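Local coordinates for enoyl-CoA hydratase (Mycobacterium thermoresistibile, PDB 3T3W), which probably catalyses the hydration of enoyl-CoA thioesters in lipid metabolism, at residues 102-105 and 106-110; 239-242 and 243-247; 251-254 and 255-258. All blocks are in the same frame, centred on the assembly; numbering follows the deposited sequence.

Contact 1 (102-105 and 106-110); sequences ESRR and YLEYS. With ZN (zinc ion), chain T.
Glu102 O accepts from both Tyr106 N and Leu107 N, each at 3.1 Å, which opens a wider, pi-type turn inside helix 95-115. The five-residue spacing continues in the bonds Glu108 N to Ser103 O and Tyr109 N to Arg104 O. It ends at Arg105. There Ser110 N returns to Tyr106 O, and a water donates both to Arg105 O (2.9 Å) and to Ser110 OG.

Tyr109 lies alongside Arg105, both side chains pointing the same way. One face of its ring lies against the backbone, with Arg105 CA 3.8 Å from the ring centroid in a CH-pi contact. Arg105 CG also reaches the ring, 3.8 Å from Tyr109 CE2. Arg104 runs alongside the same tyrosine with an extended chain, its CG anti to the backbone N (chi1 178°). Its NH2 makes a weak bond to Tyr109 OH at 3.3 Å. Both guanidinium planes stand steeply to the ring. Arg104 NH1 lies over one face of the Arg105 guanidinium. Asp50 of helix 46-61 forms a salt bridge with Arg105 NE, a hydrogen bond with Tyr109 OH and a weak, long ion pair with Arg104.

Glu102 is on another side of the helix. Its CG packs on Tyr106 CD2, and its OE1 sits in the ring plane at the edge, 3.6 Å from Tyr106 CE2. The carboxylate and ring planes are 60° apart. Tyr106 also stacks on His81. Both carboxylate oxygens of Glu102 bind zinc, OE1 at 2.2 Å and OE2 at 2.1 Å. Glu102 OE2 also accepts from Gln253 NE2. The arrangement is that of a pi-bulge in a helix, here next to a bidentate zinc ligand, with Glu163, His252, His256 and a water completing the site.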
loop_
_atom_site.group_PDB
_atom_site.type_symbol
_atom_site.label_atom_id
_atom_site.label_comp_id
_atom_site.label_asym_id
_atom_site.label_seq_id
_atom_site.Cartn_x
_atom_site.Cartn_y
_atom_site.Cartn_z
ATOM N N GLU F 102 -20.924 -17.067 4.157
ATOM C CA GLU F 102 -19.904 -16.570 5.085
ATOM C C GLU F 102 -19.535 -15.130 4.725
ATOM O O GLU F 102 -19.231 -14.316 5.620
ATOM C CB GLU F 102 -18.659 -17.459 5.043
ATOM C CG GLU F 102 -18.892 -18.865 5.621
ATOM C CD GLU F 102 -17.619 -19.545 6.115
ATOM O OE1 GLU F 102 -17.762 -20.493 6.963
ATOM O OE2 GLU F 102 -16.494 -19.154 5.697
ATOM N N SER F 103 -19.570 -14.786 3.441
ATOM C CA SER F 103 -19.227 -13.414 3.068
ATOM C C SER F 103 -20.218 -12.416 3.671
ATOM O O SER F 103 -19.839 -11.284 3.996
ATOM C CB SER F 103 -19.028 -13.196 1.560
ATOM O OG SER F 103 -20.241 -13.244 0.883
ATOM N N ARG F 104 -21.465 -12.824 3.823
ATOM C CA ARG F 104 -22.498 -11.969 4.372
ATOM C C ARG F 104 -22.434 -11.933 5.900
ATOM O O ARG F 104 -22.192 -10.882 6.520
ATOM C CB ARG F 104 -23.880 -12.449 3.901
ATOM C CG ARG F 104 -25.040 -11.632 4.465
ATOM C CD ARG F 104 -26.396 -12.287 4.192
ATOM N NE ARG F 104 -27.446 -11.676 5.026
ATOM C CZ ARG F 104 -28.676 -12.160 5.179
ATOM N NH1 ARG F 104 -29.038 -13.285 4.553
ATOM N NH2 ARG F 104 -29.557 -11.521 5.957
ATOM N N ARG F 105 -22.631 -13.067 6.542
ATOM C CA ARG F 105 -22.834 -13.007 8.012
ATOM C C ARG F 105 -21.559 -12.967 8.858
ATOM O O ARG F 105 -21.614 -12.588 10.026
ATOM C CB ARG F 105 -23.706 -14.158 8.479
ATOM C CG ARG F 105 -25.116 -14.052 7.942
ATOM C CD ARG F 105 -25.985 -15.083 8.653
ATOM N NE ARG F 105 -27.405 -14.907 8.414
ATOM C CZ ARG F 105 -28.118 -15.518 7.482
ATOM N NH1 ARG F 105 -27.540 -16.349 6.614
ATOM N NH2 ARG F 105 -29.447 -15.327 7.450
ATOM N N TYR F 106 -20.429 -13.359 8.282
ATOM C CA TYR F 106 -19.190 -13.319 8.989
ATOM C C TYR F 106 -18.463 -12.025 8.548
ATOM O O TYR F 106 -18.404 -11.033 9.309
ATOM C CB TYR F 106 -18.410 -14.613 8.772
ATOM C CG TYR F 106 -19.147 -15.878 9.250
ATOM C CD1 TYR F 106 -20.115 -15.799 10.257
ATOM C CD2 TYR F 106 -18.827 -17.144 8.743
ATOM C CE1 TYR F 106 -20.754 -16.940 10.694
ATOM C CE2 TYR F 106 -19.457 -18.289 9.194
ATOM C CZ TYR F 106 -20.430 -18.171 10.165
ATOM O OH TYR F 106 -21.082 -19.296 10.650
ATOM N N LEU F 107 -18.054 -11.959 7.299
ATOM C CA LEU F 107 -17.197 -10.845 6.853
ATOM C C LEU F 107 -17.916 -9.488 6.784
ATOM O O LEU F 107 -17.459 -8.496 7.393
ATOM C CB LEU F 107 -16.600 -11.178 5.494
ATOM C CG LEU F 107 -15.497 -10.238 4.996
ATOM C CD1 LEU F 107 -14.308 -10.310 5.921
ATOM C CD2 LEU F 107 -15.081 -10.611 3.585
ATOM N N GLU F 108 -19.017 -9.415 6.035
ATOM C CA GLU F 108 -19.712 -8.147 5.804
ATOM C C GLU F 108 -20.294 -7.588 7.122
ATOM O O GLU F 108 -20.182 -6.388 7.403
ATOM C CB GLU F 108 -20.824 -8.309 4.752
ATOM C CG GLU F 108 -21.644 -7.062 4.423
ATOM C CD GLU F 108 -22.886 -7.361 3.581
ATOM O OE1 GLU F 108 -22.792 -8.209 2.652
ATOM O OE2 GLU F 108 -23.968 -6.764 3.877
ATOM N N TYR F 109 -20.881 -8.458 7.946
ATOM C CA TYR F 109 -21.435 -8.016 9.218
ATOM C C TYR F 109 -20.344 -7.436 10.096
ATOM O O TYR F 109 -20.508 -6.371 10.646
ATOM C CB TYR F 109 -22.093 -9.179 9.939
ATOM C CG TYR F 109 -23.524 -9.540 9.518
ATOM C CD1 TYR F 109 -24.135 -9.005 8.384
ATOM C CD2 TYR F 109 -24.252 -10.479 10.259
ATOM C CE1 TYR F 109 -25.435 -9.375 8.005
ATOM C CE2 TYR F 109 -25.557 -10.846 9.882
ATOM C CZ TYR F 109 -26.139 -10.309 8.766
ATOM O OH TYR F 109 -27.442 -10.700 8.378
ATOM N N SER F 110 -19.237 -8.153 10.231
ATOM C CA SER F 110 -18.175 -7.736 11.143
ATOM C C SER F 110 -17.566 -6.405 10.656
ATOM O O SER F 110 -17.296 -5.515 11.469
ATOM C CB SER F 110 -17.124 -8.822 11.325
ATOM O OG SER F 110 -17.572 -9.896 12.142
HETATM ZN ZN ZN T . -15.557 -20.371 7.152
HETATM O O HOH W 1 -19.822 -11.849 12.204
HETATM O O HOH W 2 -15.208 -21.547 8.873
#

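Contact 2 (239-242 and 243-247); sequences QGFY and AAIQS
Phe241 and Ile245, and Tyr242 and Gln246, pair one turn apart at the start of helix 241-263, just after a Schellman motif closes helix 222-239. Gly240 serves both helices. It leaves helical geometry with phi at 117°, where a side chain would press on the preceding carbonyl oxygen, and it is also the N-cap residue of the next helix. One glycine thus turns the chain from one helix into the other.

The backbone bonds are regular. Ala244 N donates to Gly240 O at 2.8 Å. Ile245 N to Phe241 O (2.9 Å) and Gln246 N to Tyr242 O (3.1 Å) follow.

The apolar contact is between Phe241 and Ile245. Ile245 CG1 lies over one face of the phenyl ring, toward its rim, 3.8 Å from the centroid. Ile245 CD1 reaches Phe241 CZ at 3.8 Å. Trp169 meets the Phe241 ring edge-to-face, and Phe241 also packs on Arg114 of helix 95-115. Ala243 and Ala244 pack on Val238 of a neighbouring subunit.

Tyr242 and Gln246 make a CH-pi contact. Phenol and amide planes are 42° apart. The Tyr242 ring also stacks on Tyr242 of another neighbouring subunit, so this pair belongs to the assembly interface. From that same subunit Arg230 donates to Gln246 OE1, and Gln234 NE2 binds Ala243 O. The glutamine chain bends at chi2 (-61°), which brings its amide across the ring. Gln246 CG is 4.1 Å from the ring centroid, over the face and toward the rim, while Gln246 NE2 comes to 3.7 Å from Tyr242 CZ.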
loop_
_atom_site.group_PDB
_atom_site.type_symbol
_atom_site.label_atom_id
_atom_site.label_comp_id
_atom_site.label_asym_id
_atom_site.label_seq_id
_atom_site.Cartn_x
_atom_site.Cartn_y
_atom_site.Cartn_z
ATOM N N GLN F 239 -2.967 1.694 5.866
ATOM C CA GLN F 239 -2.015 0.612 6.150
ATOM C C GLN F 239 -2.354 -0.693 5.453
ATOM O O GLN F 239 -1.495 -1.565 5.388
ATOM C CB GLN F 239 -1.905 0.327 7.644
ATOM C CG GLN F 239 -1.241 1.431 8.460
ATOM C CD GLN F 239 -1.246 1.126 9.958
ATOM O OE1 GLN F 239 -1.818 0.104 10.419
ATOM N NE2 GLN F 239 -0.545 1.960 10.733
ATOM N N GLY F 240 -3.577 -0.866 5.001
ATOM C CA GLY F 240 -3.979 -2.065 4.260
ATOM C C GLY F 240 -5.041 -2.926 4.914
ATOM O O GLY F 240 -5.336 -4.018 4.413
ATOM N N PHE F 241 -5.680 -2.451 5.981
ATOM C CA PHE F 241 -6.608 -3.287 6.713
ATOM C C PHE F 241 -7.746 -3.848 5.864
ATOM O O PHE F 241 -7.912 -5.061 5.792
ATOM C CB PHE F 241 -7.137 -2.566 7.972
ATOM C CG PHE F 241 -8.064 -3.394 8.780
ATOM C CD1 PHE F 241 -7.576 -4.438 9.548
ATOM C CD2 PHE F 241 -9.420 -3.158 8.797
ATOM C CE1 PHE F 241 -8.423 -5.265 10.288
ATOM C CE2 PHE F 241 -10.273 -3.973 9.575
ATOM C CZ PHE F 241 -9.777 -5.044 10.285
ATOM N N TYR F 242 -8.532 -2.982 5.206
ATOM C CA TYR F 242 -9.621 -3.470 4.350
ATOM C C TYR F 242 -9.115 -4.477 3.311
ATOM O O TYR F 242 -9.673 -5.573 3.173
ATOM C CB TYR F 242 -10.286 -2.304 3.608
ATOM C CG TYR F 242 -11.451 -2.761 2.749
ATOM C CD1 TYR F 242 -11.303 -3.047 1.383
ATOM C CD2 TYR F 242 -12.714 -2.867 3.296
ATOM C CE1 TYR F 242 -12.405 -3.420 0.619
ATOM C CE2 TYR F 242 -13.817 -3.304 2.516
ATOM C CZ TYR F 242 -13.641 -3.561 1.184
ATOM O OH TYR F 242 -14.761 -3.925 0.371
ATOM N N ALA F 243 -8.072 -4.123 2.592
ATOM C CA ALA F 243 -7.532 -4.992 1.528
ATOM C C ALA F 243 -7.031 -6.339 2.099
ATOM O O ALA F 243 -7.268 -7.384 1.494
ATOM C CB ALA F 243 -6.395 -4.279 0.743
ATOM N N ALA F 244 -6.394 -6.325 3.260
ATOM C CA ALA F 244 -5.849 -7.536 3.870
ATOM C C ALA F 244 -6.957 -8.441 4.360
ATOM O O ALA F 244 -6.927 -9.678 4.187
ATOM C CB ALA F 244 -4.866 -7.189 5.011
ATOM N N ILE F 245 -7.989 -7.846 4.952
ATOM C CA ILE F 245 -9.161 -8.627 5.392
ATOM C C ILE F 245 -9.830 -9.351 4.209
ATOM O O ILE F 245 -10.160 -10.527 4.270
ATOM C CB ILE F 245 -10.193 -7.698 6.081
ATOM C CG1 ILE F 245 -9.677 -7.267 7.471
ATOM C CG2 ILE F 245 -11.539 -8.422 6.213
ATOM C CD1 ILE F 245 -9.698 -8.373 8.515
ATOM N N GLN F 246 -9.985 -8.648 3.098
ATOM C CA GLN F 246 -10.528 -9.255 1.899
ATOM C C GLN F 246 -9.625 -10.388 1.373
ATOM O O GLN F 246 -10.122 -11.477 0.966
ATOM C CB GLN F 246 -10.818 -8.193 0.835
ATOM C CG GLN F 246 -11.875 -7.149 1.204
ATOM C CD GLN F 246 -13.237 -7.734 1.485
ATOM O OE1 GLN F 246 -13.619 -8.775 0.932
ATOM N NE2 GLN F 246 -14.017 -7.041 2.334
ATOM N N SER F 247 -8.308 -10.158 1.391
ATOM C CA SER F 247 -7.364 -11.160 0.935
ATOM C C SER F 247 -7.463 -12.437 1.748
ATOM O O SER F 247 -7.508 -13.560 1.176
ATOM C CB SER F 247 -5.940 -10.605 0.969
ATOM O OG SER F 247 -5.071 -11.378 0.185
#

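Contact 3 (251-254 and 255-258); sequences IHQT and GHGN. With ZN (zinc ion), chain T.
His252 and His256, one turn apart on helix 241-263, converge on a zinc ion through their NE2 atoms, each at 2.1 Å. The rings meet obliquely, planes 70° apart. Their NE2 atoms come within 3.1 Å because both hold the metal. Different first torsions bring them together. His252 CG is anti to the backbone N (chi1 177°), whereas His256 CG is anti to its carbonyl carbon. A zinc-bound water lies in the plane of the His252 ring, at its edge. The far nitrogens are fixed too: His252 ND1 bonds to Gly161 O and His256 ND1 to Pro266 O.

Gln253 bends beside His256, its amide turned 33° from the imidazole plane. Gln253 OE1 is 3.5 Å from His256 CD2 and is buried without a hydrogen-bond partner. Its NE2 bonds to Glu102 OE2, so the residue steadies a zinc ligand from the second shell.

Thr254 OG1 donates to Ile251 O at 2.7 Å, in the carbonyl plane on a lone pair. It also accepts a hydrogen bond from Gln227 NE2 of a neighbouring subunit. Gly257 N to Gln253 O and Asn258 N to Thr254 O, both 2.9 Å, continue the helix. Two histidines spaced four apart on a helix are a common metal-binding pattern, and here Glu102, Glu163 and the water complete the zinc site.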
loop_
_atom_site.group_PDB
_atom_site.type_symbol
_atom_site.label_atom_id
_atom_site.label_comp_id
_atom_site.label_asym_id
_atom_site.label_seq_id
_atom_site.Cartn_x
_atom_site.Cartn_y
_atom_site.Cartn_z
ATOM N N ILE F 251 -8.231 -16.759 1.340
ATOM C CA ILE F 251 -7.359 -17.812 1.917
ATOM C C ILE F 251 -8.200 -18.788 2.795
ATOM O O ILE F 251 -8.084 -20.013 2.695
ATOM C CB ILE F 251 -6.193 -17.174 2.689
ATOM C CG1 ILE F 251 -5.271 -16.416 1.728
ATOM C CG2 ILE F 251 -5.429 -18.228 3.551
ATOM C CD1 ILE F 251 -4.252 -15.459 2.364
ATOM N N HIS F 252 -9.038 -18.225 3.653
ATOM C CA HIS F 252 -9.955 -18.988 4.488
ATOM C C HIS F 252 -10.829 -19.891 3.633
ATOM O O HIS F 252 -10.970 -21.095 3.918
ATOM C CB HIS F 252 -10.746 -18.025 5.337
ATOM C CG HIS F 252 -11.796 -18.695 6.193
ATOM N ND1 HIS F 252 -11.615 -18.926 7.513
ATOM C CD2 HIS F 252 -13.068 -19.171 5.873
ATOM C CE1 HIS F 252 -12.710 -19.552 8.009
ATOM N NE2 HIS F 252 -13.596 -19.718 7.013
ATOM N N GLN F 253 -11.361 -19.359 2.551
ATOM C CA GLN F 253 -12.211 -20.139 1.669
ATOM C C GLN F 253 -11.472 -21.280 0.951
ATOM O O GLN F 253 -12.072 -22.316 0.640
ATOM C CB GLN F 253 -12.952 -19.209 0.691
ATOM C CG GLN F 253 -13.953 -18.280 1.369
ATOM C CD GLN F 253 -15.066 -18.996 2.103
ATOM O OE1 GLN F 253 -15.495 -20.063 1.690
ATOM N NE2 GLN F 253 -15.495 -18.446 3.230
ATOM N N THR F 254 -10.180 -21.124 0.665
ATOM C CA THR F 254 -9.431 -22.262 0.099
ATOM C C THR F 254 -9.389 -23.421 1.118
ATOM O O THR F 254 -9.219 -24.591 0.720
ATOM C CB THR F 254 -7.979 -21.934 -0.358
ATOM O OG1 THR F 254 -7.140 -21.625 0.784
ATOM C CG2 THR F 254 -7.998 -20.793 -1.387
ATOM N N GLY F 255 -9.504 -23.103 2.409
ATOM C CA GLY F 255 -9.575 -24.152 3.449
ATOM C C GLY F 255 -10.825 -24.953 3.325
ATOM O O GLY F 255 -10.825 -26.214 3.332
ATOM N N HIS F 256 -11.923 -24.234 3.173
ATOM C CA HIS F 256 -13.194 -24.901 2.934
ATOM C C HIS F 256 -13.161 -25.713 1.670
ATOM O O HIS F 256 -13.682 -26.840 1.647
ATOM C CB HIS F 256 -14.364 -23.933 2.837
ATOM C CG HIS F 256 -14.753 -23.318 4.145
ATOM N ND1 HIS F 256 -15.118 -24.080 5.222
ATOM C CD2 HIS F 256 -14.818 -22.005 4.560
ATOM C CE1 HIS F 256 -15.430 -23.270 6.242
ATOM N NE2 HIS F 256 -15.263 -22.005 5.850
ATOM N N GLY F 257 -12.589 -25.146 0.606
ATOM C CA GLY F 257 -12.464 -25.845 -0.657
ATOM C C GLY F 257 -11.687 -27.136 -0.511
ATOM O O GLY F 257 -12.074 -28.209 -1.024
ATOM N N ASN F 258 -10.603 -27.077 0.235
ATOM C CA ASN F 258 -9.843 -28.294 0.430
ATOM C C ASN F 258 -10.562 -29.334 1.289
ATOM O O ASN F 258 -10.553 -30.548 0.973
ATOM C CB ASN F 258 -8.491 -28.004 1.039
ATOM C CG ASN F 258 -7.593 -29.219 1.051
ATOM O OD1 ASN F 258 -7.323 -29.783 0.013
ATOM N ND2 ASN F 258 -7.122 -29.616 2.238
HETATM ZN ZN ZN T . -15.557 -20.371 7.152
HETATM O O HOH W 2 -15.208 -21.547 8.873
#

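How the contacts relate
Contacts 1 and 3 share the zinc ion and its water, although they lie on different helices. Helix 95-115 brings a carboxylate and helix 241-263 brings imidazoles, so the metal ties the two together. Contact 2 sits earlier on helix 241-263 and takes no part in the site. It meets contact 1 through Leu107, which packs on Ile245 and Gln246. Contacts 2 and 3 are buried, with neighbouring subunits against both. Contact 1 is only partly buried, with Arg104 and Glu108 exposed. It combines a zinc carboxylate with ionic and aromatic contacts. Contact 2 joins aromatic rings with apolar and amide groups, and contact 3 is dominated by its metal-bound imidazoles.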